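Local coordinates for conserved hypothetical protein (Agrobacterium tumefaciens, PDB 2FEX) that is of unknown function but belongs to the DJ-1/PfpI family, relatives of the class I glutamine amidotransferases, at residues 65-70 with 95-100. Sequence-based numbering, arbitrary orientation.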
loop_
_atom_site.group_PDB
_atom_site.type_symbol
_atom_site.label_atom_id
_atom_site.label_comp_id
_atom_site.label_asym_id
_atom_site.label_seq_id
_atom_site.Cartn_x
_atom_site.Cartn_y
_atom_site.Cartn_z
ATOM N N ASP A 65 15.394 -1.796 -15.428
ATOM C CA ASP A 65 16.484 -1.653 -14.471
ATOM C C ASP A 65 16.379 -2.537 -13.197
ATOM O O ASP A 65 17.383 -2.813 -12.542
ATOM C CB ASP A 65 16.588 -0.184 -14.073
ATOM C CG ASP A 65 16.877 0.690 -15.270
ATOM O OD1 ASP A 65 18.052 0.684 -15.708
ATOM O OD2 ASP A 65 15.936 1.284 -15.842
ATOM N N ALA A 66 15.155 -2.926 -12.833
ATOM C CA ALA A 66 14.944 -3.640 -11.561
ATOM C C ALA A 66 13.690 -4.473 -11.656
ATOM O O ALA A 66 12.731 -4.084 -12.335
ATOM C CB ALA A 66 14.848 -2.626 -10.404
ATOM N N LEU A 67 13.722 -5.618 -10.990
ATOM C CA LEU A 67 12.563 -6.517 -10.874
ATOM C C LEU A 67 12.198 -6.586 -9.400
ATOM O O LEU A 67 13.002 -6.985 -8.537
ATOM C CB LEU A 67 12.962 -7.903 -11.349
ATOM C CG LEU A 67 11.952 -9.005 -11.094
ATOM C CD1 LEU A 67 10.692 -8.702 -11.976
ATOM C CD2 LEU A 67 12.559 -10.387 -11.448
ATOM N N VAL A 68 10.975 -6.176 -9.088
ATOM C CA VAL A 68 10.523 -6.067 -7.678
ATOM C C VAL A 68 9.344 -6.996 -7.514
ATOM O O VAL A 68 8.377 -6.909 -8.285
ATOM C CB VAL A 68 10.093 -4.624 -7.341
ATOM C CG1 VAL A 68 9.480 -4.555 -5.939
ATOM C CG2 VAL A 68 11.316 -3.690 -7.452
ATOM N N ILE A 69 9.460 -7.913 -6.556
ATOM C CA ILE A 69 8.447 -8.972 -6.382
ATOM C C ILE A 69 7.769 -8.823 -5.003
ATOM O O ILE A 69 8.380 -9.139 -3.976
ATOM C CB ILE A 69 9.059 -10.379 -6.581
ATOM C CG1 ILE A 69 9.920 -10.432 -7.838
ATOM C CG2 ILE A 69 7.938 -11.413 -6.578
ATOM C CD1 ILE A 69 10.652 -11.785 -7.952
ATOM N N PRO A 70 6.508 -8.317 -4.958
ATOM C CA PRO A 70 5.814 -8.259 -3.660
ATOM C C PRO A 70 5.389 -9.672 -3.199
ATOM O O PRO A 70 5.207 -10.617 -4.032
ATOM C CB PRO A 70 4.510 -7.450 -3.934
ATOM C CG PRO A 70 4.283 -7.695 -5.485
ATOM C CD PRO A 70 5.724 -7.760 -6.079
ATOM N N ARG A 95 20.819 -6.877 -13.223
ATOM C CA ARG A 95 19.772 -5.998 -12.746
ATOM C C ARG A 95 19.405 -6.331 -11.302
ATOM O O ARG A 95 19.344 -7.510 -10.909
ATOM C CB ARG A 95 18.477 -6.132 -13.580
ATOM C CG ARG A 95 18.632 -5.880 -15.054
ATOM C CD ARG A 95 19.248 -4.504 -15.294
ATOM N NE ARG A 95 19.053 -4.145 -16.678
ATOM C CZ ARG A 95 19.544 -3.036 -17.210
ATOM N NH1 ARG A 95 20.298 -2.203 -16.462
ATOM N NH2 ARG A 95 19.324 -2.776 -18.489
ATOM N N LEU A 96 19.070 -5.276 -10.558
ATOM C CA LEU A 96 18.531 -5.422 -9.200
ATOM C C LEU A 96 17.345 -6.386 -9.180
ATOM O O LEU A 96 16.453 -6.251 -10.024
ATOM C CB LEU A 96 18.004 -4.043 -8.737
ATOM C CG LEU A 96 17.239 -3.988 -7.419
ATOM C CD1 LEU A 96 18.197 -4.487 -6.298
ATOM C CD2 LEU A 96 16.821 -2.524 -7.146
ATOM N N VAL A 97 17.339 -7.324 -8.237
ATOM C CA VAL A 97 16.142 -8.176 -8.010
ATOM C C VAL A 97 15.735 -7.963 -6.538
ATOM O O VAL A 97 16.618 -8.033 -5.688
ATOM C CB VAL A 97 16.412 -9.658 -8.305
ATOM C CG1 VAL A 97 15.219 -10.506 -7.876
ATOM C CG2 VAL A 97 16.628 -9.808 -9.810
ATOM N N ALA A 98 14.465 -7.661 -6.250
ATOM C CA ALA A 98 14.074 -7.297 -4.857
ATOM C C ALA A 98 12.848 -8.156 -4.564
ATOM O O ALA A 98 11.914 -8.253 -5.420
ATOM C CB ALA A 98 13.678 -5.839 -4.759
ATOM N N GLY A 99 12.813 -8.737 -3.368
ATOM C CA GLY A 99 11.655 -9.540 -2.965
ATOM C C GLY A 99 11.355 -9.285 -1.509
ATOM O O GLY A 99 12.270 -9.202 -0.690
ATOM N N ILE A 100 10.053 -9.163 -1.219
ATOM C CA ILE A 100 9.598 -8.889 0.157
ATOM C C ILE A 100 8.634 -9.993 0.623
ATOM O O ILE A 100 7.829 -10.603 -0.193
ATOM C CB ILE A 100 9.005 -7.461 0.219
ATOM C CG1 ILE A 100 8.434 -7.177 1.625
ATOM C CG2 ILE A 100 7.872 -7.308 -0.867
ATOM C CD1 ILE A 100 8.214 -5.624 1.852
HETATM O O HOH W 1 19.842 -2.546 -11.513
#
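L67 and I69 pair with the strand 96-100 through both of their backbone polar atoms. This is a regular parallel ladder, with the strand directions 9° apart. L67 N donates to L96 O, and L67 O accepts from A98 N at 2.8 Å. I69 N then donates to A98 O at 2.7 Å, and I69 O accepts from I100 N at 3.2 Å. CA-H...O contacts add to the ladder, among them A66 CA to L96 O at 3.4 Å.

At the start of the ladder a water replaces the direct bond. It donates to D65 O at 2.7 Å and accepts from L96 N.

Apolar contacts lie on both faces. With CG anti to the backbone N (chi1 173°), L96 lays CB and its CD2 branch along the A66 methyl, CD2 3.8 Å from A66 CB. On the same face V68 CG2 meets A98 CB. On the other face L67 and V97 touch more loosely. Past the last bridge, I100 CG2 packs on P70 CA at 3.6 Å.

The salt bridge is long: D65 OD1 is 3.7 Å from R95 NH1. No N-H is aimed at the oxygen, so only the charges act. D65 CA covers one guanidinium face. Firmer partners are R3 N for D65 OD2 and P61 O for R95 NE.

G99 leads into a probable nucleophile elbow, as in DJ-1 relatives. The two strands are central in the parallel part of the sheet, between strands 3-7 and 150-153. The connection through helix 84-92 is a beta-alpha-beta crossover. That helix and helix 102-109 cover the face of L67, I69 and V97. F161 of helix 158-168 covers V68 and A98 on the opposite face.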